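Local coordinates for cutm, flavoprotein of carbon monoxide dehydrogenase (Hydrogenophaga pseudoflava, PDB 1FFV), which binds FAD as the flavoprotein of a carbon monoxide dehydrogenase and probably passes on electrons from carbon monoxide oxidation, at residues K99-P104 and N123-L128; P92-A97 and I130-H135. All coordinates share one frame; numbering follows the deposited sequence.

Contact 1. Residues K99-P104 and N123-L128. With FAD (flavin-adenine dinucleotide), chain J.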
loop_
_atom_site.group_PDB
_atom_site.type_symbol
_atom_site.label_atom_id
_atom_site.label_comp_id
_atom_site.label_asym_id
_atom_site.label_seq_id
_atom_site.Cartn_x
_atom_site.Cartn_y
_atom_site.Cartn_z
ATOM N N LYS C 99 5.556 47.422 -8.571
ATOM C CA LYS C 99 5.096 46.719 -7.372
ATOM C C LYS C 99 3.625 46.351 -7.487
ATOM O O LYS C 99 3.152 45.446 -6.807
ATOM C CB LYS C 99 5.289 47.577 -6.120
ATOM C CG LYS C 99 6.733 47.792 -5.699
ATOM C CD LYS C 99 6.776 48.592 -4.407
ATOM C CE LYS C 99 8.198 48.955 -4.004
ATOM N NZ LYS C 99 8.205 49.656 -2.678
ATOM N N LEU C 100 2.909 47.077 -8.336
ATOM C CA LEU C 100 1.488 46.849 -8.551
ATOM C C LEU C 100 1.228 45.822 -9.652
ATOM O O LEU C 100 0.073 45.558 -9.996
ATOM C CB LEU C 100 0.802 48.171 -8.914
ATOM C CG LEU C 100 1.015 49.330 -7.938
ATOM C CD1 LEU C 100 0.403 50.607 -8.492
ATOM C CD2 LEU C 100 0.426 48.973 -6.565
ATOM N N ILE C 101 2.287 45.252 -10.212
ATOM C CA ILE C 101 2.124 44.276 -11.277
ATOM C C ILE C 101 2.169 42.846 -10.766
ATOM O O ILE C 101 3.114 42.452 -10.081
ATOM C CB ILE C 101 3.195 44.455 -12.384
ATOM C CG1 ILE C 101 3.039 45.826 -13.042
ATOM C CG2 ILE C 101 3.078 43.351 -13.444
ATOM C CD1 ILE C 101 4.181 46.175 -13.979
ATOM N N ALA C 102 1.118 42.088 -11.053
ATOM C CA ALA C 102 1.052 40.682 -10.661
ATOM C C ALA C 102 1.396 40.411 -9.191
ATOM O O ALA C 102 0.865 41.063 -8.297
ATOM C CB ALA C 102 1.956 39.866 -11.582
ATOM N N ASP C 103 2.271 39.434 -8.958
ATOM C CA ASP C 103 2.707 39.056 -7.615
ATOM C C ASP C 103 4.218 38.746 -7.629
ATOM O O ASP C 103 4.838 38.763 -8.694
ATOM C CB ASP C 103 1.882 37.866 -7.110
ATOM C CG ASP C 103 2.067 36.614 -7.951
ATOM O OD1 ASP C 103 3.224 36.194 -8.163
ATOM O OD2 ASP C 103 1.048 36.025 -8.368
ATOM N N PRO C 104 4.823 38.432 -6.465
ATOM C CA PRO C 104 6.265 38.142 -6.451
ATOM C C PRO C 104 6.773 37.085 -7.435
ATOM O O PRO C 104 7.757 37.319 -8.131
ATOM C CB PRO C 104 6.521 37.744 -4.998
ATOM C CG PRO C 104 5.544 38.592 -4.254
ATOM C CD PRO C 104 4.288 38.411 -5.092
ATOM N N ASN C 123 -2.380 45.431 -19.424
ATOM C CA ASN C 123 -1.041 45.556 -18.852
ATOM C C ASN C 123 -0.727 46.995 -18.400
ATOM O O ASN C 123 -1.319 47.955 -18.903
ATOM C CB ASN C 123 0.006 45.049 -19.847
ATOM C CG ASN C 123 0.089 43.520 -19.903
ATOM O OD1 ASN C 123 0.965 43.001 -20.588
ATOM N ND2 ASN C 123 -0.776 42.814 -19.186
ATOM N N ASP C 124 0.201 47.138 -17.457
ATOM C CA ASP C 124 0.558 48.451 -16.910
ATOM C C ASP C 124 1.685 49.212 -17.610
ATOM O O ASP C 124 1.628 50.440 -17.730
ATOM C CB ASP C 124 0.885 48.328 -15.420
ATOM C CG ASP C 124 -0.276 47.772 -14.608
ATOM O OD1 ASP C 124 -1.342 48.415 -14.543
ATOM O OD2 ASP C 124 -0.122 46.682 -14.030
ATOM N N HIS C 125 2.708 48.501 -18.072
ATOM C CA HIS C 125 3.827 49.162 -18.729
ATOM C C HIS C 125 3.482 49.995 -19.946
ATOM O O HIS C 125 4.161 50.983 -20.212
ATOM C CB HIS C 125 4.957 48.182 -19.035
ATOM C CG HIS C 125 5.786 47.854 -17.839
ATOM N ND1 HIS C 125 6.491 48.812 -17.144
ATOM C CD2 HIS C 125 5.982 46.689 -17.180
ATOM C CE1 HIS C 125 7.087 48.253 -16.107
ATOM N NE2 HIS C 125 6.795 46.965 -16.106
ATOM N N PRO C 126 2.468 49.587 -20.739
ATOM C CA PRO C 126 2.164 50.436 -21.896
ATOM C C PRO C 126 1.895 51.896 -21.471
ATOM O O PRO C 126 2.583 52.806 -21.932
ATOM C CB PRO C 126 0.934 49.753 -22.495
ATOM C CG PRO C 126 1.239 48.303 -22.253
ATOM C CD PRO C 126 1.741 48.304 -20.826
ATOM N N ALA C 127 0.959 52.119 -20.549
ATOM C CA ALA C 127 0.668 53.483 -20.099
ATOM C C ALA C 127 1.886 54.108 -19.420
ATOM O O ALA C 127 2.200 55.272 -19.648
ATOM C CB ALA C 127 -0.536 53.510 -19.156
ATOM N N LEU C 128 2.578 53.321 -18.603
ATOM C CA LEU C 128 3.763 53.796 -17.911
ATOM C C LEU C 128 4.838 54.267 -18.881
ATOM O O LEU C 128 5.463 55.314 -18.667
ATOM C CB LEU C 128 4.323 52.698 -17.007
ATOM C CG LEU C 128 3.511 52.394 -15.742
ATOM C CD1 LEU C 128 4.013 51.118 -15.098
ATOM C CD2 LEU C 128 3.610 53.569 -14.777
HETATM P PA FAD J . 5.768 36.469 -22.655
HETATM O O1A FAD J . 6.763 35.733 -23.454
HETATM O O2A FAD J . 4.859 35.778 -21.925
HETATM O O5B FAD J . 5.045 37.263 -23.692
HETATM C C5B FAD J . 5.753 38.125 -24.560
HETATM C C4B FAD J . 4.853 38.429 -25.750
HETATM O O4B FAD J . 5.563 39.505 -26.437
HETATM C C3B FAD J . 4.798 37.385 -26.834
HETATM O O3B FAD J . 3.889 37.612 -27.850
HETATM C C2B FAD J . 6.262 37.360 -27.214
HETATM O O2B FAD J . 6.451 36.656 -28.394
HETATM C C1B FAD J . 6.557 38.823 -27.332
HETATM N N9A FAD J . 7.826 39.279 -26.792
HETATM C C8A FAD J . 8.324 39.068 -25.531
HETATM N N7A FAD J . 9.518 39.625 -25.349
HETATM C C5A FAD J . 9.809 40.220 -26.550
HETATM C C6A FAD J . 10.958 40.999 -26.990
HETATM N N6A FAD J . 11.996 41.268 -26.247
HETATM N N1A FAD J . 10.880 41.433 -28.280
HETATM C C2A FAD J . 9.823 41.179 -29.084
HETATM N N3A FAD J . 8.733 40.485 -28.768
HETATM C C4A FAD J . 8.765 40.028 -27.482
HETATM N N1 FAD J . 0.847 42.372 -16.237
HETATM C C2 FAD J . 0.576 43.622 -15.889
HETATM O O2 FAD J . 0.992 44.540 -16.514
HETATM N N3 FAD J . -0.219 43.947 -14.764
HETATM C C4 FAD J . -0.758 42.974 -13.966
HETATM O O4 FAD J . -1.432 43.292 -13.007
HETATM C C4X FAD J . -0.476 41.596 -14.335
HETATM N N5 FAD J . -0.977 40.604 -13.594
HETATM C C5X FAD J . -0.685 39.333 -13.978
HETATM C C6 FAD J . -1.216 38.306 -13.195
HETATM C C7 FAD J . -0.986 37.001 -13.489
HETATM C C7M FAD J . -1.578 35.913 -12.625
HETATM C C8 FAD J . -0.176 36.646 -14.624
HETATM C C8M FAD J . 0.093 35.202 -14.975
HETATM C C9 FAD J . 0.371 37.664 -15.420
HETATM C C9A FAD J . 0.121 38.992 -15.101
HETATM N N10 FAD J . 0.642 40.074 -15.869
HETATM C C10 FAD J . 0.360 41.341 -15.509
HETATM C "C1'" FAD J . 1.520 39.773 -17.047
HETATM C "C2'" FAD J . 3.118 39.816 -17.020
HETATM O "O2'" FAD J . 2.960 41.061 -16.393
HETATM C "C3'" FAD J . 2.971 39.470 -18.489
HETATM O "O3'" FAD J . 3.825 38.565 -17.752
HETATM C "C4'" FAD J . 4.168 39.488 -19.415
HETATM O "O4'" FAD J . 3.031 40.263 -19.919
HETATM C "C5'" FAD J . 4.195 39.068 -20.890
HETATM O "O5'" FAD J . 5.708 39.348 -20.413
HETATM P P FAD J . 6.635 38.132 -20.463
HETATM O O1P FAD J . 8.024 38.711 -20.108
HETATM O O2P FAD J . 6.251 37.097 -19.628
HETATM O O3P FAD J . 6.567 37.580 -21.827
#

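Contact 2. Residues P92-A97 and I130-H135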
loop_
_atom_site.group_PDB
_atom_site.type_symbol
_atom_site.label_atom_id
_atom_site.label_comp_id
_atom_site.label_asym_id
_atom_site.label_seq_id
_atom_site.Cartn_x
_atom_site.Cartn_y
_atom_site.Cartn_z
ATOM N N PRO C 92 11.849 56.795 -10.433
ATOM C CA PRO C 92 11.074 56.284 -9.295
ATOM C C PRO C 92 9.688 55.743 -9.634
ATOM O O PRO C 92 9.203 54.822 -8.971
ATOM C CB PRO C 92 11.012 57.487 -8.348
ATOM C CG PRO C 92 11.244 58.674 -9.256
ATOM C CD PRO C 92 12.307 58.170 -10.176
ATOM N N LEU C 93 9.074 56.289 -10.684
ATOM C CA LEU C 93 7.744 55.858 -11.125
ATOM C C LEU C 93 7.724 54.380 -11.503
ATOM O O LEU C 93 6.844 53.641 -11.071
ATOM C CB LEU C 93 7.297 56.661 -12.347
ATOM C CG LEU C 93 5.815 56.925 -12.641
ATOM C CD1 LEU C 93 5.645 57.100 -14.142
ATOM C CD2 LEU C 93 4.899 55.833 -12.145
ATOM N N LEU C 94 8.677 53.960 -12.333
ATOM C CA LEU C 94 8.731 52.572 -12.786
ATOM C C LEU C 94 8.963 51.586 -11.652
ATOM O O LEU C 94 8.332 50.528 -11.603
ATOM C CB LEU C 94 9.796 52.392 -13.869
ATOM C CG LEU C 94 9.594 53.182 -15.166
ATOM C CD1 LEU C 94 10.594 52.704 -16.210
ATOM C CD2 LEU C 94 8.166 53.008 -15.682
ATOM N N ALA C 95 9.832 51.965 -10.720
ATOM C CA ALA C 95 10.160 51.119 -9.580
ATOM C C ALA C 95 8.956 50.897 -8.663
ATOM O O ALA C 95 8.700 49.778 -8.221
ATOM C CB ALA C 95 11.323 51.720 -8.800
ATOM N N GLU C 96 8.204 51.957 -8.401
ATOM C CA GLU C 96 7.039 51.856 -7.528
ATOM C C GLU C 96 5.835 51.217 -8.200
ATOM O O GLU C 96 5.133 50.418 -7.589
ATOM C CB GLU C 96 6.664 53.234 -6.977
ATOM C CG GLU C 96 7.583 53.721 -5.867
ATOM C CD GLU C 96 7.549 52.810 -4.643
ATOM O OE1 GLU C 96 6.479 52.710 -3.987
ATOM O OE2 GLU C 96 8.598 52.197 -4.338
ATOM N N ALA C 97 5.607 51.575 -9.457
ATOM C CA ALA C 97 4.486 51.058 -10.227
ATOM C C ALA C 97 4.623 49.570 -10.513
ATOM O O ALA C 97 3.622 48.859 -10.611
ATOM C CB ALA C 97 4.345 51.829 -11.528
ATOM N N ILE C 130 4.443 55.447 -21.836
ATOM C CA ILE C 130 3.998 56.679 -22.477
ATOM C C ILE C 130 4.242 57.858 -21.524
ATOM O O ILE C 130 4.816 58.876 -21.912
ATOM C CB ILE C 130 2.501 56.588 -22.859
ATOM C CG1 ILE C 130 2.306 55.495 -23.917
ATOM C CG2 ILE C 130 1.978 57.935 -23.353
ATOM C CD1 ILE C 130 0.862 55.248 -24.319
ATOM N N ALA C 131 3.863 57.695 -20.262
ATOM C CA ALA C 131 4.054 58.748 -19.277
ATOM C C ALA C 131 5.526 59.161 -19.103
ATOM O O ALA C 131 5.823 60.346 -18.928
ATOM C CB ALA C 131 3.465 58.325 -17.943
ATOM N N VAL C 132 6.437 58.189 -19.133
ATOM C CA VAL C 132 7.867 58.473 -18.973
ATOM C C VAL C 132 8.570 58.816 -20.290
ATOM O O VAL C 132 9.766 59.096 -20.306
ATOM C CB VAL C 132 8.626 57.312 -18.260
ATOM C CG1 VAL C 132 8.055 57.085 -16.862
ATOM C CG2 VAL C 132 8.562 56.028 -19.088
ATOM N N GLU C 133 7.817 58.770 -21.388
ATOM C CA GLU C 133 8.313 59.098 -22.726
ATOM C C GLU C 133 9.390 58.148 -23.230
ATOM O O GLU C 133 10.343 58.559 -23.898
ATOM C CB GLU C 133 8.823 60.544 -22.764
ATOM C CG GLU C 133 7.770 61.579 -22.439
ATOM C CD GLU C 133 8.333 62.986 -22.407
ATOM O OE1 GLU C 133 8.443 63.613 -23.479
ATOM O OE2 GLU C 133 8.671 63.472 -21.313
ATOM N N ALA C 134 9.211 56.866 -22.938
ATOM C CA ALA C 134 10.163 55.851 -23.348
ATOM C C ALA C 134 10.207 55.637 -24.854
ATOM O O ALA C 134 9.322 56.069 -25.594
ATOM C CB ALA C 134 9.841 54.542 -22.657
ATOM N N HIS C 135 11.278 54.997 -25.294
ATOM C CA HIS C 135 11.470 54.655 -26.691
ATOM C C HIS C 135 11.985 53.224 -26.689
ATOM O O HIS C 135 12.695 52.810 -25.774
ATOM C CB HIS C 135 12.468 55.597 -27.361
ATOM C CG HIS C 135 11.917 56.961 -27.635
ATOM N ND1 HIS C 135 11.765 57.915 -26.652
ATOM C CD2 HIS C 135 11.481 57.529 -28.783
ATOM C CE1 HIS C 135 11.258 59.015 -27.182
ATOM N NE2 HIS C 135 11.078 58.807 -28.475
#

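Contact 1. Residues K99-P104 and N123-L128
Ile101 packs against Asp124 and His125 in a buried contact of an aliphatic side chain against a carboxylate and an imidazole, beside the flavin of the FAD-binding domain. It joins the loop after helix 92-97 to the segment that leads into helix 125-131. Together the two segments grip the polar edge of the flavin pyrimidine ring. Asp124 N donates to FAD O2 at 2.9 Å, and Asp124 OD2 accepts from FAD N3 at 2.8 Å, both with N-H...O angles of 161°. Ala102 N adds a weak bond to FAD O4. OD2 also forms a salt bridge with Lys185, which probably offsets the carboxylate charge, while Tyr183 OH hydrogen-bonds OD1. These partners are likely to hold the carboxylate in its rotation.

A chi1 of -63° sets Ile101 CG1 beside the backbone N and leaves CG2 anti to it, over one face of the flavin. Ile101 CG2 is 3.5 Å from FAD C2. Over the same face, Ala102 CB sits 3.6 Å from FAD N5. An alanine at Ile101 would probably open a gap over the pyrimidine face and beside the Asp124 carboxylate, and remove one of the aliphatic groups packed on His125. Ile101 CG1 runs alongside the carboxylate, 3.4 Å from Asp124 OD2. The Ile101 side chain lies roughly perpendicular to that of His125, and Ile101 CD1 stops 3.5 Å from His125 NE2, the nitrogen hydrogen-bonded to Glu78.

Contact 2. Residues P92-A97 and I130-H135
No flat group is shared where Leu93 and Leu94 meet Val132: the contact is made by methyl groups. The rings come from outside. Phe175 touches both Leu93 and Val132, and Trp181 and Tyr183 of strand 180-186 also touch Leu93. The contact joins helix 92-97 to the C-terminal end of helix 125-131.

One branch of Val132 does the touching. With chi1 at -61°, CG1 is anti to the carbonyl carbon and reaches the leucines. Leu93 CD1 comes to 3.6 Å from Val132 CG1, and the two side chains cross obliquely. Leu94 CD2 approaches the same Val132 CG1 less closely, at 4.2 Å. Val201 of strand 196-205 packs on Leu93 and Val132 as well, so the helices share a neighbour in the sheet.

Val132 lies just before Glu133 leaves helical geometry, with a positive phi of 64°. The bond from Glu133 N to Ile130 O, 3.0 Å, is one of the two backbone hydrogen bonds of a Schellman motif. The chain then turns into strand 135-140.

No hydrogen bond crosses between the segments. Their hold on each other rests on dispersion and on keeping the buried methyls away from water, forces that fix no precise bond direction.

Both contacts use helix 125-131, contact 1 near its N-terminal end and contact 2 at its C-terminal end. Their centres are 11 Å apart. Leu128, on the helix of contact 1, packs on Ala97 and Leu93 of contact 2: Leu128 CD1 lies 3.7 Å from Ala97 CB, and Leu128 CD2 lies 3.7 Å from Leu93 CD2. The roles differ. Contact 1 touches FAD directly, whereas contact 2 does not touch it, with the side chain of Leu94 about 11 Å from the FAD at the nearest atoms. Segments 92-97 and 99-104 are almost continuous in the chain, so the helix packed in contact 2 leads straight into the flavin-binding loop of contact 1.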